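Local coordinates for RabGDI protein (Plasmodium falciparum 3D7, PDB 3P1W) that probably acts as a Rab GDP-dissociation inhibitor, holding Rab GTPases in their GDP-bound state during membrane traffic in the malaria parasite, at residues V48-P53 with P310-H315; D304-D309 with D425-T430. One frame throughout, in Å; residues are numbered along the deposited sequence. Where two conformers were deposited one is given.

Interaction 1 of 2, residues V48-P53 with P310-H315; sequences VLDRNP and PSYVMH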
ATOM      1  N   VAL A  48      14.049   0.672 -19.277  1.00 29.64           N
ATOM      2  CA  VAL A  48      12.695   0.417 -18.743  1.00 27.68           C
ATOM      3  C   VAL A  48      11.706   0.446 -19.899  1.00 27.88           C
ATOM      4  O   VAL A  48      11.653   1.454 -20.629  1.00 29.57           O
ATOM      5  CB  VAL A  48      12.320   1.475 -17.680  1.00 27.12           C
ATOM      6  CG1 VAL A  48      10.918   1.194 -17.091  1.00 25.11           C
ATOM      7  CG2 VAL A  48      13.391   1.498 -16.583  1.00 28.48           C
ATOM      8  N   LEU A  49      10.966  -0.654 -20.087  1.00 26.54           N
ATOM      9  CA  LEU A  49      10.049  -0.834 -21.213  1.00 26.76           C
ATOM     10  C   LEU A  49       8.659  -1.158 -20.724  1.00 25.84           C
ATOM     11  O   LEU A  49       8.516  -1.930 -19.772  1.00 25.76           O
ATOM     12  CB  LEU A  49      10.505  -2.013 -22.090  1.00 27.10           C
ATOM     13  CG  LEU A  49      11.947  -1.916 -22.578  1.00 29.82           C
ATOM     14  CD1 LEU A  49      12.282  -3.130 -23.432  1.00 31.60           C
ATOM     15  CD2 LEU A  49      12.134  -0.629 -23.355  1.00 28.31           C
ATOM     16  N   ASP A  50       7.644  -0.624 -21.406  1.00 25.80           N
ATOM     17  CA  ASP A  50       6.255  -0.903 -21.079  1.00 25.86           C
ATOM     18  C   ASP A  50       5.447  -1.025 -22.359  1.00 27.03           C
ATOM     19  O   ASP A  50       5.533  -0.169 -23.257  1.00 28.02           O
ATOM     20  CB  ASP A  50       5.701   0.228 -20.189  1.00 25.02           C
ATOM     21  CG  ASP A  50       4.384  -0.143 -19.471  1.00 25.05           C
ATOM     22  OD1 ASP A  50       3.546  -0.876 -20.024  1.00 27.22           O
ATOM     23  OD2 ASP A  50       4.231   0.301 -18.324  1.00 24.95           O
ATOM     24  N   ARG A  51       4.655  -2.086 -22.447  1.00 26.84           N
ATOM     25  CA  ARG A  51       3.804  -2.307 -23.609  1.00 28.54           C
ATOM     26  C   ARG A  51       2.694  -1.255 -23.768  1.00 29.17           C
ATOM     27  O   ARG A  51       2.202  -1.040 -24.863  1.00 30.51           O
ATOM     28  CB  ARG A  51       3.191  -3.706 -23.554  1.00 28.11           C
ATOM     29  CG  ARG A  51       2.126  -3.891 -22.484  1.00 28.40           C
ATOM     30  CD  ARG A  51       1.431  -5.253 -22.562  1.00 30.38           C
ATOM     31  NE  ARG A  51       2.253  -6.334 -22.033  1.00 32.29           N
ATOM     32  CZ  ARG A  51       2.344  -6.682 -20.744  1.00 30.34           C
ATOM     33  NH1 ARG A  51       1.692  -6.025 -19.799  1.00 28.78           N
ATOM     34  NH2 ARG A  51       3.109  -7.702 -20.399  1.00 31.30           N
ATOM     35  N   ASN A  52       2.290  -0.638 -22.656  1.00 28.79           N
ATOM     36  CA  ASN A  52       1.171   0.283 -22.625  1.00 29.16           C
ATOM     37  C   ASN A  52       1.549   1.664 -23.138  1.00 29.78           C
ATOM     38  O   ASN A  52       2.731   2.026 -23.116  1.00 29.97           O
ATOM     39  CB  ASN A  52       0.662   0.429 -21.172  1.00 27.67           C
ATOM     40  CG  ASN A  52       0.085  -0.857 -20.606  1.00 27.78           C
ATOM     41  OD1 ASN A  52      -0.497  -1.664 -21.332  1.00 26.72           O
ATOM     42  ND2 ASN A  52       0.234  -1.045 -19.291  1.00 26.39           N
ATOM     43  N   PRO A  53       0.542   2.462 -23.559  1.00 30.97           N
ATOM     44  CA  PRO A  53       0.778   3.862 -23.942  1.00 32.06           C
ATOM     45  C   PRO A  53       0.748   4.877 -22.793  1.00 31.90           C
ATOM     46  O   PRO A  53       0.860   6.070 -23.044  1.00 32.44           O
ATOM     47  CB  PRO A  53      -0.345   4.145 -24.959  1.00 33.10           C
ATOM     48  CG  PRO A  53      -1.457   3.248 -24.567  1.00 32.57           C
ATOM     49  CD  PRO A  53      -0.852   2.056 -23.812  1.00 31.06           C
ATOM     50  N   PRO A 310       4.138  -9.660 -13.076  1.00 18.87           N
ATOM     51  CA  PRO A 310       3.707 -10.972 -13.496  1.00 18.85           C
ATOM     52  C   PRO A 310       3.173 -11.053 -14.934  1.00 18.98           C
ATOM     53  O   PRO A 310       3.268 -12.122 -15.566  1.00 20.00           O
ATOM     54  CB  PRO A 310       2.622 -11.340 -12.448  1.00 17.89           C
ATOM     55  CG  PRO A 310       3.022 -10.617 -11.247  1.00 18.64           C
ATOM     56  CD  PRO A 310       3.507  -9.267 -11.794  1.00 18.08           C
ATOM     57  N   SER A 311       2.682  -9.951 -15.478  1.00 18.90           N
ATOM     58  CA  SER A 311       2.123  -9.969 -16.822  1.00 19.98           C
ATOM     59  C   SER A 311       3.157 -10.264 -17.895  1.00 20.86           C
ATOM     60  O   SER A 311       2.770 -10.643 -19.009  1.00 23.49           O
ATOM     61  CB  SER A 311       1.397  -8.663 -17.175  1.00 20.87           C
ATOM     62  OG  SER A 311       2.263  -7.589 -17.378  1.00 21.50           O
ATOM     63  N   TYR A 312       4.433 -10.073 -17.583  1.00 20.13           N
ATOM     64  CA  TYR A 312       5.514 -10.304 -18.553  1.00 21.18           C
ATOM     65  C   TYR A 312       6.068 -11.725 -18.556  1.00 22.54           C
ATOM     66  O   TYR A 312       6.901 -12.076 -19.434  1.00 24.11           O
ATOM     67  CB  TYR A 312       6.635  -9.272 -18.363  1.00 21.17           C
ATOM     68  CG  TYR A 312       6.220  -7.919 -18.828  1.00 21.77           C
ATOM     69  CD1 TYR A 312       6.338  -7.541 -20.162  1.00 24.76           C
ATOM     70  CD2 TYR A 312       5.683  -6.990 -17.917  1.00 22.38           C
ATOM     71  CE1 TYR A 312       5.941  -6.280 -20.594  1.00 24.73           C
ATOM     72  CE2 TYR A 312       5.281  -5.741 -18.340  1.00 23.02           C
ATOM     73  CZ  TYR A 312       5.399  -5.388 -19.670  1.00 26.65           C
ATOM     74  OH  TYR A 312       4.970  -4.126 -20.057  1.00 28.93           O
ATOM     75  N   VAL A 313       5.575 -12.572 -17.658  1.00 22.31           N
ATOM     76  CA  VAL A 313       6.073 -13.937 -17.534  1.00 23.04           C
ATOM     77  C   VAL A 313       4.967 -14.966 -17.590  1.00 24.52           C
ATOM     78  O   VAL A 313       5.133 -16.102 -17.121  1.00 24.28           O
ATOM     79  CB  VAL A 313       6.920 -14.125 -16.237  1.00 23.15           C
ATOM     80  CG1 VAL A 313       8.211 -13.283 -16.283  1.00 23.35           C
ATOM     81  CG2 VAL A 313       6.093 -13.784 -14.945  1.00 20.92           C
ATOM     82  N   MET A 314       3.854 -14.607 -18.226  1.00 25.53           N
ATOM     83  CA  MET A 314       2.708 -15.512 -18.259  1.00 27.31           C
ATOM     84  C   MET A 314       2.948 -16.716 -19.172  1.00 28.85           C
ATOM     85  O   MET A 314       2.233 -17.712 -19.051  1.00 31.12           O
ATOM     86  CB  MET A 314       1.454 -14.770 -18.717  1.00 27.48           C
ATOM     87  CG  MET A 314       0.978 -13.717 -17.771  1.00 28.69           C
ATOM     88  SD  MET A 314       0.358 -14.408 -16.235  1.00 32.72           S
ATOM     89  CE  MET A 314      -1.256 -14.916 -16.808  1.00 35.69           C
ATOM     90  N   HIS A 315       3.940 -16.596 -20.059  0.50 28.79           N
ATOM     91  CA  HIS A 315       4.372 -17.677 -20.946  0.50 29.18           C
ATOM     92  C   HIS A 315       5.502 -18.553 -20.400  0.50 29.65           C
ATOM     93  O   HIS A 315       5.843 -19.569 -21.007  0.50 30.19           O
ATOM     94  CB  HIS A 315       4.811 -17.093 -22.305  0.50 30.12           C
ATOM     95  CG  HIS A 315       5.919 -16.093 -22.221  0.50 28.87           C
ATOM     96  ND1 HIS A 315       5.914 -15.026 -21.339  0.50 26.65           N
ATOM     97  CD2 HIS A 315       7.053 -15.977 -22.953  0.50 28.35           C
ATOM     98  CE1 HIS A 315       7.002 -14.303 -21.538  0.50 28.82           C
ATOM     99  NE2 HIS A 315       7.704 -14.854 -22.518  0.50 26.83           N
TER
HETATM  100  O   HOH W   1       2.968  -2.935 -18.675  1.00 29.67           O
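S311 OG is gripped by both terminal nitrogens of the R51 guanidinium. R51 NH1 lies 2.9 Å from S311 OG. R51 NH2 lies 3.1 Å from S311 OG. The hydroxyl lies in the plane of the guanidinium, at its edge. S311 OG also has a hydrogen bond to D309 OD1. D309 is thus a second-shell residue that positions the hydroxyl R51 grips.

One face of the guanidinium lies on the ring of Y312. The two planes are 18° apart. The centre of the R51 guanidinium is 3.8 Å from the centre of the Y312 ring. R51 NH2 stands over the ring centre, a cation-pi stack. The R51 chain bends at chi3 (76°), which lays the group flat on the ring while its end still meets the serine. The two bonds to S311 OG and the stack together should limit rotation of the guanidinium.

The far end of the ring is held as well. R51 N donates to Y312 OH at 3.2 Å, almost straight at 170°. A water joins Y312 OH, 2.7 Å away, to D50 OD1. D50 OD1 also accepts from N52 N at 2.9 Å, closing an Asx turn, and D50 OD2 has a hydrogen bond to T28 OG1.

The contact joins the loop leaving the C-terminal end of strand 46-49 to the 3-10 turn after strand 305-308. Strand 273-274 flanks strand 46-49, and V313 packs on strand 427-429.

Interaction 2 of 2, residues D304-D309 with D425-T430; sequences DKVICD and DNIFVT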
ATOM      1  N   ASP A 304      21.902  -8.695 -18.018  1.00 37.83           N
ATOM      2  CA  ASP A 304      22.324  -9.684 -17.020  1.00 38.46           C
ATOM      3  C   ASP A 304      21.161 -10.056 -16.098  1.00 36.52           C
ATOM      4  O   ASP A 304      21.134 -11.162 -15.544  1.00 36.73           O
ATOM      5  CB  ASP A 304      23.492  -9.136 -16.186  1.00 39.74           C
ATOM      6  CG  ASP A 304      24.721  -8.840 -17.031  1.00 42.82           C
ATOM      7  OD1 ASP A 304      24.977  -9.584 -18.000  1.00 45.26           O
ATOM      8  OD2 ASP A 304      25.424  -7.860 -16.728  1.00 45.44           O
ATOM      9  N   LYS A 305      20.219  -9.131 -15.923  1.00 34.97           N
ATOM     10  CA  LYS A 305      19.031  -9.386 -15.108  1.00 32.67           C
ATOM     11  C   LYS A 305      17.808  -8.709 -15.668  1.00 30.76           C
ATOM     12  O   LYS A 305      17.902  -7.702 -16.372  1.00 30.09           O
ATOM     13  CB  LYS A 305      19.259  -8.905 -13.659  1.00 33.26           C
ATOM     14  CG  LYS A 305      20.515  -9.516 -12.984  1.00 36.54           C
ATOM     15  CD  LYS A 305      20.707  -9.026 -11.561  1.00 39.86           C
ATOM     16  CE  LYS A 305      22.057  -9.420 -10.965  1.00 44.54           C
ATOM     17  NZ  LYS A 305      22.383 -10.882 -11.073  1.00 48.60           N
ATOM     18  N   VAL A 306      16.640  -9.237 -15.293  1.00 29.18           N
ATOM     19  CA  VAL A 306      15.384  -8.611 -15.631  1.00 27.28           C
ATOM     20  C   VAL A 306      14.559  -8.447 -14.340  1.00 26.51           C
ATOM     21  O   VAL A 306      14.588  -9.313 -13.470  1.00 26.16           O
ATOM     22  CB  VAL A 306      14.584  -9.466 -16.645  1.00 27.36           C
ATOM     23  CG1 VAL A 306      13.126  -8.996 -16.774  1.00 24.64           C
ATOM     24  CG2 VAL A 306      15.242  -9.460 -18.010  1.00 26.67           C
ATOM     25  N   ILE A 307      13.849  -7.329 -14.230  1.00 25.54           N
ATOM     26  CA  ILE A 307      12.800  -7.161 -13.187  1.00 23.16           C
ATOM     27  C   ILE A 307      11.527  -6.921 -13.929  1.00 22.09           C
ATOM     28  O   ILE A 307      11.492  -6.088 -14.837  1.00 23.41           O
ATOM     29  CB  ILE A 307      13.099  -5.979 -12.249  1.00 23.61           C
ATOM     30  CG1 ILE A 307      14.398  -6.196 -11.483  1.00 25.34           C
ATOM     31  CG2 ILE A 307      11.932  -5.765 -11.239  1.00 21.58           C
ATOM     32  CD1 ILE A 307      14.987  -4.872 -10.922  1.00 27.12           C
ATOM     33  N   CYS A 308      10.456  -7.634 -13.581  1.00 21.53           N
ATOM     34  CA  CYS A 308       9.213  -7.410 -14.270  1.00 21.26           C
ATOM     35  C   CYS A 308       8.031  -7.756 -13.405  1.00 20.17           C
ATOM     36  O   CYS A 308       8.172  -8.437 -12.406  1.00 20.92           O
ATOM     37  CB  CYS A 308       9.170  -8.228 -15.556  1.00 21.17           C
ATOM     38  SG  CYS A 308       9.189 -10.021 -15.355  1.00 24.31           S
ATOM     39  N   ASP A 309       6.869  -7.279 -13.808  1.00 19.94           N
ATOM     40  CA  ASP A 309       5.630  -7.692 -13.137  1.00 19.71           C
ATOM     41  C   ASP A 309       5.119  -9.018 -13.729  1.00 19.89           C
ATOM     42  O   ASP A 309       5.613  -9.467 -14.772  1.00 20.78           O
ATOM     43  CB  ASP A 309       4.620  -6.551 -13.151  1.00 20.09           C
ATOM     44  CG  ASP A 309       3.996  -6.305 -14.494  1.00 21.07           C
ATOM     45  OD1 ASP A 309       3.159  -7.114 -14.939  1.00 23.46           O
ATOM     46  OD2 ASP A 309       4.268  -5.234 -15.049  1.00 22.45           O
ATOM     47  N   ASP A 425      17.512 -18.063 -13.018  1.00 33.01           N
ATOM     48  CA  ASP A 425      17.476 -17.476 -14.353  1.00 32.29           C
ATOM     49  C   ASP A 425      17.659 -15.949 -14.372  1.00 31.78           C
ATOM     50  O   ASP A 425      17.700 -15.355 -15.455  1.00 32.19           O
ATOM     51  CB  ASP A 425      16.175 -17.871 -15.053  1.00 31.21           C
ATOM     52  CG  ASP A 425      14.932 -17.234 -14.418  1.00 29.98           C
ATOM     53  OD1 ASP A 425      15.038 -16.402 -13.467  1.00 29.09           O
ATOM     54  OD2 ASP A 425      13.831 -17.582 -14.886  1.00 30.67           O
ATOM     55  N   ASN A 426      17.731 -15.317 -13.190  1.00 31.27           N
ATOM     56  CA  ASN A 426      17.902 -13.852 -13.086  1.00 30.43           C
ATOM     57  C   ASN A 426      16.723 -13.022 -13.613  1.00 29.36           C
ATOM     58  O   ASN A 426      16.893 -11.841 -13.972  1.00 28.12           O
ATOM     59  CB  ASN A 426      19.218 -13.397 -13.731  1.00 32.24           C
ATOM     60  CG  ASN A 426      20.420 -13.782 -12.904  1.00 34.52           C
ATOM     61  OD1 ASN A 426      20.396 -13.619 -11.689  1.00 37.33           O
ATOM     62  ND2 ASN A 426      21.482 -14.274 -13.552  1.00 38.58           N
ATOM     63  N   ILE A 427      15.526 -13.620 -13.595  1.00 28.19           N
ATOM     64  CA  ILE A 427      14.301 -12.901 -13.904  1.00 26.53           C
ATOM     65  C   ILE A 427      13.549 -12.762 -12.577  1.00 25.77           C
ATOM     66  O   ILE A 427      13.032 -13.758 -12.046  1.00 25.40           O
ATOM     67  CB  ILE A 427      13.434 -13.615 -14.945  1.00 26.40           C
ATOM     68  CG1 ILE A 427      14.211 -13.787 -16.264  1.00 28.07           C
ATOM     69  CG2 ILE A 427      12.144 -12.819 -15.216  1.00 24.57           C
ATOM     70  CD1 ILE A 427      13.518 -14.679 -17.251  1.00 28.81           C
ATOM     71  N   PHE A 428      13.560 -11.540 -12.040  1.00 24.33           N
ATOM     72  CA  PHE A 428      12.989 -11.247 -10.714  1.00 24.66           C
ATOM     73  C   PHE A 428      11.627 -10.664 -10.951  1.00 22.98           C
ATOM     74  O   PHE A 428      11.523  -9.629 -11.614  1.00 23.61           O
ATOM     75  CB  PHE A 428      13.854 -10.225  -9.969  1.00 25.47           C
ATOM     76  CG  PHE A 428      15.212 -10.743  -9.597  1.00 28.32           C
ATOM     77  CD1 PHE A 428      15.465 -11.190  -8.314  1.00 30.88           C
ATOM     78  CD2 PHE A 428      16.223 -10.831 -10.552  1.00 31.37           C
ATOM     79  CE1 PHE A 428      16.715 -11.689  -7.976  1.00 33.71           C
ATOM     80  CE2 PHE A 428      17.488 -11.346 -10.222  1.00 35.47           C
ATOM     81  CZ  PHE A 428      17.726 -11.772  -8.923  1.00 35.88           C
ATOM     82  N   VAL A 429      10.600 -11.329 -10.427  1.00 22.40           N
ATOM     83  CA  VAL A 429       9.211 -10.960 -10.677  1.00 21.34           C
ATOM     84  C   VAL A 429       8.600 -10.314  -9.430  1.00 20.51           C
ATOM     85  O   VAL A 429       8.669 -10.870  -8.344  1.00 22.46           O
ATOM     86  CB  VAL A 429       8.357 -12.170 -11.127  1.00 20.73           C
ATOM     87  CG1 VAL A 429       6.962 -11.732 -11.482  1.00 19.25           C
ATOM     88  CG2 VAL A 429       8.998 -12.857 -12.385  1.00 21.12           C
ATOM     89  N   THR A 430       8.044  -9.125  -9.594  1.00 19.60           N
ATOM     90  CA  THR A 430       7.321  -8.453  -8.486  1.00 18.65           C
ATOM     91  C   THR A 430       5.994  -9.170  -8.216  1.00 18.15           C
ATOM     92  O   THR A 430       5.337  -9.664  -9.138  1.00 18.65           O
ATOM     93  CB  THR A 430       7.085  -6.966  -8.760  1.00 18.25           C
ATOM     94  OG1 THR A 430       6.397  -6.782  -9.998  1.00 18.27           O
ATOM     95  CG2 THR A 430       8.411  -6.183  -8.761  1.00 19.28           C
TER
HETATM   96  O   HOH W   2      21.375 -13.936 -16.538  1.00 39.09           O
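V306 and I427, I307 and F428, and C308 and V429 pair in register as two parallel beta strands. They belong to the mixed sheet of the Rossmann-like part of this GDI-family fold. Four backbone bonds join the segments. V306 N donates to N426 O (2.9 Å) and F428 N to V306 O (2.8 Å). C308 N then donates to F428 O, and T430 N to C308 O, in the alternating pattern of parallel strands. The K305 chain turns at chi4 (-52°), bringing NZ to N426 OD1 in a weak bond of 3.4 Å. N426 ND2 donates to a water 3.0 Å away, which in turn donates to D304 O.

On one face C308 SG meets I427 CG2 and V429 CG2, each at 4.1 Å. On the other face I307 CG1 lies 4.3 Å from F428 CB, and K305 CD comes obliquely to F428 CE2.

V313 covers the C308 patch. L35 and L39 of helix 30-41 pack on I307, and L453 of helix 440-454 packs on F428. Strand 20-26 hydrogen-bonds the far side of strand 305-308. Before strand 427-429, D425 OD2 forms a salt bridge with K319. D425 OD1 accepts from I427 N at 2.8 Å in an Asx turn.

In the fold
From the N terminus the chain first passes 48-53, at the end of strand 46-49. Interaction 1 closes a loop of 256 residues when the turn at 310-315 returns to it. Interaction 2 starts just before that turn, at 304-309, and closes a loop of 115 residues at 425-430. The two loops therefore cross. Segments 304-309 and 310-315 are consecutive, so one continuous piece of chain serves both contacts. Their centres lie about 12 Å apart, and they touch where V313 CG1 meets C308 SG at 3.5 Å. Interaction 1 ties the loop after strand 46-49 to the turn after strand 305-308, and interaction 2 adds strand 427-429 beside 305-308 in the same mixed sheet.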